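Local coordinates for protein ribonucleoside-diphosphate reductase (Pseudomonas aeruginosa, PDB 5IM3) that probably reduces ribonucleoside diphosphates to the deoxyribonucleotides needed for DNA synthesis, as the dATP-binding large chain of an allosteric class I ribonucleotide reductase, at residues Gln320-Ala331 with Ala341-Phe351. Numbering follows the deposited sequence.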
ATOM      1  N   GLN A 320       6.448  51.454 -30.009  1.00 55.64           N
ATOM      2  CA  GLN A 320       7.447  51.627 -31.060  1.00 56.76           C
ATOM      3  C   GLN A 320       8.637  52.440 -30.573  1.00 55.23           C
ATOM      4  O   GLN A 320       9.754  52.256 -31.069  1.00 54.57           O
ATOM      5  CB  GLN A 320       6.821  52.288 -32.288  1.00 55.86           C
ATOM      6  CG  GLN A 320       5.691  51.487 -32.912  1.00 57.33           C
ATOM      7  CD  GLN A 320       6.090  50.051 -33.213  1.00 58.12           C
ATOM      8  OE1 GLN A 320       7.029  49.801 -33.967  1.00 57.54           O
ATOM      9  NE2 GLN A 320       5.383  49.100 -32.609  1.00 57.18           N
ATOM     10  N   ILE A 321       8.423  53.341 -29.613  1.00 55.25           N
ATOM     11  CA  ILE A 321       9.540  54.068 -29.026  1.00 54.90           C
ATOM     12  C   ILE A 321      10.337  53.151 -28.108  1.00 53.07           C
ATOM     13  O   ILE A 321      11.561  53.285 -27.996  1.00 52.24           O
ATOM     14  CB  ILE A 321       9.019  55.324 -28.299  1.00 57.27           C
ATOM     15  CG1 ILE A 321       8.673  56.406 -29.333  1.00 59.00           C
ATOM     16  CG2 ILE A 321      10.037  55.842 -27.282  1.00 55.65           C
ATOM     17  CD1 ILE A 321       8.035  57.659 -28.752  1.00 59.91           C
ATOM     18  N   PHE A 322       9.668  52.205 -27.447  1.00 49.80           N
ATOM     19  CA  PHE A 322      10.381  51.189 -26.681  1.00 50.90           C
ATOM     20  C   PHE A 322      11.350  50.420 -27.570  1.00 49.84           C
ATOM     21  O   PHE A 322      12.537  50.294 -27.251  1.00 49.20           O
ATOM     22  CB  PHE A 322       9.383  50.237 -26.016  1.00 52.41           C
ATOM     23  CG  PHE A 322      10.001  48.963 -25.507  1.00 49.47           C
ATOM     24  CD1 PHE A 322      10.745  48.953 -24.337  1.00 49.67           C
ATOM     25  CD2 PHE A 322       9.833  47.775 -26.198  1.00 50.15           C
ATOM     26  CE1 PHE A 322      11.311  47.778 -23.868  1.00 48.87           C
ATOM     27  CE2 PHE A 322      10.394  46.598 -25.735  1.00 47.99           C
ATOM     28  CZ  PHE A 322      11.132  46.599 -24.568  1.00 48.16           C
ATOM     29  N   PHE A 323      10.861  49.906 -28.702  1.00 52.52           N
ATOM     30  CA  PHE A 323      11.735  49.174 -29.610  1.00 52.86           C
ATOM     31  C   PHE A 323      12.844  50.065 -30.146  1.00 51.95           C
ATOM     32  O   PHE A 323      13.965  49.594 -30.370  1.00 50.69           O
ATOM     33  CB  PHE A 323      10.924  48.581 -30.766  1.00 52.97           C
ATOM     34  CG  PHE A 323      10.060  47.415 -30.372  1.00 55.36           C
ATOM     35  CD1 PHE A 323      10.555  46.406 -29.560  1.00 53.60           C
ATOM     36  CD2 PHE A 323       8.748  47.327 -30.816  1.00 56.98           C
ATOM     37  CE1 PHE A 323       9.763  45.335 -29.196  1.00 53.12           C
ATOM     38  CE2 PHE A 323       7.951  46.254 -30.455  1.00 55.94           C
ATOM     39  CZ  PHE A 323       8.463  45.256 -29.640  1.00 56.54           C
ATOM     40  N   MET A 324      12.556  51.351 -30.348  1.00 49.36           N
ATOM     41  CA  MET A 324      13.577  52.265 -30.843  1.00 53.34           C
ATOM     42  C   MET A 324      14.628  52.545 -29.773  1.00 51.53           C
ATOM     43  O   MET A 324      15.814  52.695 -30.090  1.00 52.64           O
ATOM     44  CB  MET A 324      12.924  53.565 -31.325  1.00 54.26           C
ATOM     45  CG  MET A 324      13.889  54.581 -31.921  1.00 56.59           C
ATOM     46  SD  MET A 324      14.784  53.966 -33.365  1.00 58.90           S
ATOM     47  CE  MET A 324      13.484  53.978 -34.599  1.00 58.79           C
ATOM     48  N   ARG A 325      14.221  52.610 -28.501  1.00 52.34           N
ATOM     49  CA  ARG A 325      15.198  52.783 -27.429  1.00 53.11           C
ATOM     50  C   ARG A 325      16.164  51.610 -27.377  1.00 52.19           C
ATOM     51  O   ARG A 325      17.376  51.793 -27.231  1.00 55.66           O
ATOM     52  CB  ARG A 325      14.512  52.939 -26.071  1.00 53.28           C
ATOM     53  CG  ARG A 325      15.431  52.499 -24.913  1.00 54.76           C
ATOM     54  CD  ARG A 325      14.899  52.852 -23.549  1.00 53.58           C
ATOM     55  NE  ARG A 325      13.767  52.021 -23.144  1.00 54.16           N
ATOM     56  CZ  ARG A 325      13.866  50.807 -22.607  1.00 54.69           C
ATOM     57  NH1 ARG A 325      15.051  50.237 -22.417  1.00 55.91           N
ATOM     58  NH2 ARG A 325      12.768  50.152 -22.263  1.00 55.51           N
ATOM     59  N   VAL A 326      15.635  50.389 -27.449  1.00 52.70           N
ATOM     60  CA  VAL A 326      16.497  49.212 -27.387  1.00 52.09           C
ATOM     61  C   VAL A 326      17.452  49.212 -28.570  1.00 51.52           C
ATOM     62  O   VAL A 326      18.654  48.952 -28.422  1.00 50.44           O
ATOM     63  CB  VAL A 326      15.649  47.925 -27.340  1.00 48.96           C
ATOM     64  CG1 VAL A 326      16.543  46.696 -27.221  1.00 49.95           C
ATOM     65  CG2 VAL A 326      14.666  47.982 -26.183  1.00 47.47           C
ATOM     66  N   ALA A 327      16.932  49.523 -29.759  1.00 49.18           N
ATOM     67  CA  ALA A 327      17.768  49.587 -30.950  1.00 50.68           C
ATOM     68  C   ALA A 327      18.862  50.632 -30.788  1.00 49.68           C
ATOM     69  O   ALA A 327      20.030  50.378 -31.103  1.00 50.27           O
ATOM     70  CB  ALA A 327      16.903  49.893 -32.172  1.00 51.42           C
ATOM     71  N   MET A 328      18.499  51.819 -30.296  1.00 52.31           N
ATOM     72  CA  MET A 328      19.490  52.870 -30.076  1.00 53.85           C
ATOM     73  C   MET A 328      20.531  52.427 -29.056  1.00 52.68           C
ATOM     74  O   MET A 328      21.739  52.576 -29.277  1.00 51.82           O
ATOM     75  CB  MET A 328      18.797  54.155 -29.613  1.00 55.26           C
ATOM     76  CG  MET A 328      17.959  54.855 -30.689  1.00 56.52           C
ATOM     77  SD  MET A 328      16.844  56.111 -30.020  1.00 55.23           S
ATOM     78  CE  MET A 328      17.990  57.425 -29.620  1.00 56.05           C
ATOM     79  N   GLY A 329      20.079  51.871 -27.930  1.00 51.83           N
ATOM     80  CA  GLY A 329      21.009  51.418 -26.910  1.00 51.49           C
ATOM     81  C   GLY A 329      21.997  50.395 -27.427  1.00 50.98           C
ATOM     82  O   GLY A 329      23.152  50.367 -26.994  1.00 54.01           O
ATOM     83  N   LEU A 330      21.569  49.549 -28.361  1.00 51.25           N
ATOM     84  CA  LEU A 330      22.454  48.563 -28.962  1.00 51.85           C
ATOM     85  C   LEU A 330      23.356  49.146 -30.040  1.00 52.87           C
ATOM     86  O   LEU A 330      24.277  48.451 -30.486  1.00 51.21           O
ATOM     87  CB  LEU A 330      21.626  47.415 -29.551  1.00 52.32           C
ATOM     88  CG  LEU A 330      20.910  46.528 -28.526  1.00 53.32           C
ATOM     89  CD1 LEU A 330      20.031  45.507 -29.234  1.00 52.81           C
ATOM     90  CD2 LEU A 330      21.913  45.831 -27.610  1.00 51.04           C
ATOM     91  N   ALA A 331      23.129  50.394 -30.458  1.00 53.39           N
ATOM     92  CA  ALA A 331      23.906  51.013 -31.525  1.00 52.16           C
ATOM     93  C   ALA A 331      24.681  52.248 -31.073  1.00 54.38           C
ATOM     94  O   ALA A 331      25.178  52.995 -31.927  1.00 55.37           O
ATOM     95  CB  ALA A 331      22.986  51.384 -32.693  1.00 55.52           C
ATOM     96  N   ALA A 341      20.764  51.677 -35.962  1.00 56.06           N
ATOM     97  CA  ALA A 341      19.619  51.759 -35.061  1.00 54.15           C
ATOM     98  C   ALA A 341      18.323  51.445 -35.797  1.00 54.46           C
ATOM     99  O   ALA A 341      17.453  50.746 -35.266  1.00 52.97           O
ATOM    100  CB  ALA A 341      19.548  53.144 -34.417  1.00 54.32           C
ATOM    101  N   ILE A 342      18.179  51.946 -37.027  1.00 56.28           N
ATOM    102  CA  ILE A 342      16.991  51.640 -37.815  1.00 56.84           C
ATOM    103  C   ILE A 342      16.958  50.159 -38.174  1.00 56.65           C
ATOM    104  O   ILE A 342      15.903  49.517 -38.120  1.00 56.08           O
ATOM    105  CB  ILE A 342      16.940  52.535 -39.069  1.00 59.46           C
ATOM    106  CG1 ILE A 342      16.723  53.996 -38.663  1.00 59.40           C
ATOM    107  CG2 ILE A 342      15.839  52.073 -40.031  1.00 60.22           C
ATOM    108  CD1 ILE A 342      16.894  54.986 -39.803  1.00 61.86           C
ATOM    109  N   GLU A 343      18.108  49.594 -38.549  1.00 60.31           N
ATOM    110  CA  GLU A 343      18.169  48.164 -38.835  1.00 65.01           C
ATOM    111  C   GLU A 343      17.752  47.342 -37.617  1.00 62.76           C
ATOM    112  O   GLU A 343      17.032  46.345 -37.750  1.00 61.84           O
ATOM    113  CB  GLU A 343      19.581  47.783 -39.287  1.00 68.48           C
ATOM    114  CG  GLU A 343      19.766  46.307 -39.642  1.00 70.93           C
ATOM    115  CD  GLU A 343      21.222  45.938 -39.884  1.00 73.66           C
ATOM    116  OE1 GLU A 343      22.083  46.842 -39.845  1.00 74.10           O
ATOM    117  OE2 GLU A 343      21.508  44.741 -40.106  1.00 73.88           O
ATOM    118  N   PHE A 344      18.181  47.750 -36.420  1.00 55.54           N
ATOM    119  CA  PHE A 344      17.826  46.997 -35.220  1.00 54.92           C
ATOM    120  C   PHE A 344      16.368  47.225 -34.837  1.00 54.53           C
ATOM    121  O   PHE A 344      15.698  46.309 -34.344  1.00 53.53           O
ATOM    122  CB  PHE A 344      18.740  47.381 -34.051  1.00 52.77           C
ATOM    123  CG  PHE A 344      20.211  47.188 -34.325  1.00 53.65           C
ATOM    124  CD1 PHE A 344      20.649  46.391 -35.372  1.00 53.91           C
ATOM    125  CD2 PHE A 344      21.157  47.809 -33.522  1.00 53.55           C
ATOM    126  CE1 PHE A 344      21.997  46.222 -35.613  1.00 54.89           C
ATOM    127  CE2 PHE A 344      22.506  47.642 -33.761  1.00 53.71           C
ATOM    128  CZ  PHE A 344      22.926  46.847 -34.806  1.00 55.99           C
ATOM    129  N   TYR A 345      15.863  48.443 -35.040  1.00 54.58           N
ATOM    130  CA  TYR A 345      14.470  48.722 -34.716  1.00 55.05           C
ATOM    131  C   TYR A 345      13.528  47.931 -35.613  1.00 55.57           C
ATOM    132  O   TYR A 345      12.523  47.387 -35.144  1.00 52.32           O
ATOM    133  CB  TYR A 345      14.186  50.219 -34.836  1.00 53.77           C
ATOM    134  CG  TYR A 345      12.717  50.528 -35.009  1.00 55.19           C
ATOM    135  CD1 TYR A 345      11.858  50.553 -33.916  1.00 53.73           C
ATOM    136  CD2 TYR A 345      12.186  50.782 -36.266  1.00 55.54           C
ATOM    137  CE1 TYR A 345      10.513  50.825 -34.073  1.00 55.14           C
ATOM    138  CE2 TYR A 345      10.847  51.057 -36.435  1.00 57.15           C
ATOM    139  CZ  TYR A 345      10.014  51.079 -35.338  1.00 56.52           C
ATOM    140  OH  TYR A 345       8.677  51.355 -35.515  1.00 55.76           O
ATOM    141  N   ASN A 346      13.834  47.863 -36.912  1.00 61.08           N
ATOM    142  CA  ASN A 346      12.979  47.124 -37.833  1.00 60.29           C
ATOM    143  C   ASN A 346      12.940  45.644 -37.478  1.00 60.99           C
ATOM    144  O   ASN A 346      11.888  45.003 -37.570  1.00 59.64           O
ATOM    145  CB  ASN A 346      13.464  47.317 -39.267  1.00 61.62           C
ATOM    146  CG  ASN A 346      13.156  48.700 -39.803  1.00 64.42           C
ATOM    147  OD1 ASN A 346      12.186  49.338 -39.389  1.00 63.79           O
ATOM    148  ND2 ASN A 346      13.981  49.172 -40.731  1.00 63.42           N
ATOM    149  N   LEU A 347      14.079  45.082 -37.067  1.00 61.90           N
ATOM    150  CA  LEU A 347      14.110  43.668 -36.714  1.00 64.08           C
ATOM    151  C   LEU A 347      13.284  43.393 -35.461  1.00 62.79           C
ATOM    152  O   LEU A 347      12.571  42.386 -35.388  1.00 63.32           O
ATOM    153  CB  LEU A 347      15.555  43.209 -36.511  1.00 64.94           C
ATOM    154  CG  LEU A 347      15.752  41.693 -36.508  1.00 64.45           C
ATOM    155  CD1 LEU A 347      15.523  41.123 -37.907  1.00 66.37           C
ATOM    156  CD2 LEU A 347      17.130  41.323 -35.992  1.00 62.29           C
ATOM    157  N   LEU A 348      13.358  44.285 -34.471  1.00 57.79           N
ATOM    158  CA  LEU A 348      12.657  44.075 -33.209  1.00 54.51           C
ATOM    159  C   LEU A 348      11.159  44.333 -33.343  1.00 55.46           C
ATOM    160  O   LEU A 348      10.341  43.494 -32.952  1.00 55.75           O
ATOM    161  CB  LEU A 348      13.257  44.978 -32.128  1.00 53.04           C
ATOM    162  CG  LEU A 348      14.671  44.630 -31.657  1.00 52.37           C
ATOM    163  CD1 LEU A 348      15.210  45.728 -30.755  1.00 52.03           C
ATOM    164  CD2 LEU A 348      14.686  43.294 -30.927  1.00 50.77           C
ATOM    165  N   SER A 349      10.785  45.489 -33.896  1.00 55.40           N
ATOM    166  CA  SER A 349       9.380  45.878 -33.967  1.00 58.29           C
ATOM    167  C   SER A 349       8.554  44.963 -34.865  1.00 58.36           C
ATOM    168  O   SER A 349       7.328  44.921 -34.717  1.00 59.64           O
ATOM    169  CB  SER A 349       9.264  47.322 -34.463  1.00 58.64           C
ATOM    170  OG  SER A 349       9.876  47.476 -35.731  1.00 56.80           O
ATOM    171  N   SER A 350       9.188  44.245 -35.789  1.00 56.44           N
ATOM    172  CA  SER A 350       8.489  43.304 -36.653  1.00 57.83           C
ATOM    173  C   SER A 350       8.336  41.924 -36.028  1.00 59.01           C
ATOM    174  O   SER A 350       7.646  41.076 -36.604  1.00 59.53           O
ATOM    175  CB  SER A 350       9.229  43.161 -37.984  1.00 59.61           C
ATOM    176  OG  SER A 350      10.463  42.493 -37.798  1.00 61.04           O
ATOM    177  N   PHE A 351       8.967  41.682 -34.879  1.00 56.97           N
ATOM    178  CA  PHE A 351       8.962  40.391 -34.198  1.00 56.64           C
ATOM    179  C   PHE A 351       9.744  39.325 -34.958  1.00 57.82           C
ATOM    180  O   PHE A 351       9.602  38.133 -34.666  1.00 57.20           O
ATOM    181  CB  PHE A 351       7.535  39.885 -33.940  1.00 56.64           C
ATOM    182  CG  PHE A 351       6.673  40.829 -33.134  1.00 54.86           C
ATOM    183  CD1 PHE A 351       7.204  41.957 -32.529  1.00 52.76           C
ATOM    184  CD2 PHE A 351       5.320  40.571 -32.979  1.00 57.26           C
ATOM    185  CE1 PHE A 351       6.400  42.808 -31.795  1.00 53.23           C
ATOM    186  CE2 PHE A 351       4.514  41.420 -32.246  1.00 55.84           C
ATOM    187  CZ  PHE A 351       5.054  42.536 -31.653  1.00 53.57           C
TER
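Tyr345 lays its ring across helix 320-330 as a knob in the hole formed by Gln320, Phe323, Met324 and Ala327. With CG anti to the backbone N (chi1 159°), the ring reaches past Ala327 as far as Gln320. Met324, its chain bent at chi2 and chi3, curls its methyl over one face of that ring, CE standing 3.9 Å from the Tyr345 ring centroid in a CH-pi contact, while SD lies obliquely in a Met-aromatic contact. Over the opposite face sits Ser349 OG, which also bonds back to Tyr345 O at 2.7 Å from above the carbonyl plane, so that this oxygen takes two donors, Ser349 N and OG. At the phenol end, the main polar partner of Tyr345 OH is the backbone N of Asp288; its bond to Gln320 OE1 (2.7 Å) is weak, with amide and ring planes 77° apart, and Gln320 NE2 bonds to Asp292 OD1.

The axes of 320-330 and 341-349 approach to 8.0 Å, with 136° between their N-to-C directions, and pack closely where Ala327 faces the turn from Ala341 to Tyr345: its CB lies 3.6 Å from Phe344 CB. Phe323 spreads one ring face over the backbone of Leu348 and Ser349, with Ser349 CA 4.0 Å from the ring centroid, and its CZ meets the ring edge of Phe351, whose positive phi makes a Schellman motif after helix 341-349. At the other end, the rim of the Phe344 ring meets the carbonyl oxygens of Ala327 and Leu330, the latter also bonded to Asn636 ND2 of helix 620-640. This roughly antiparallel helical hairpin of the all-alpha domain is thus held chiefly by buried apolar and aromatic contacts, while Asp288 and Asp292 satisfy Tyr345 OH and Gln320 NE2.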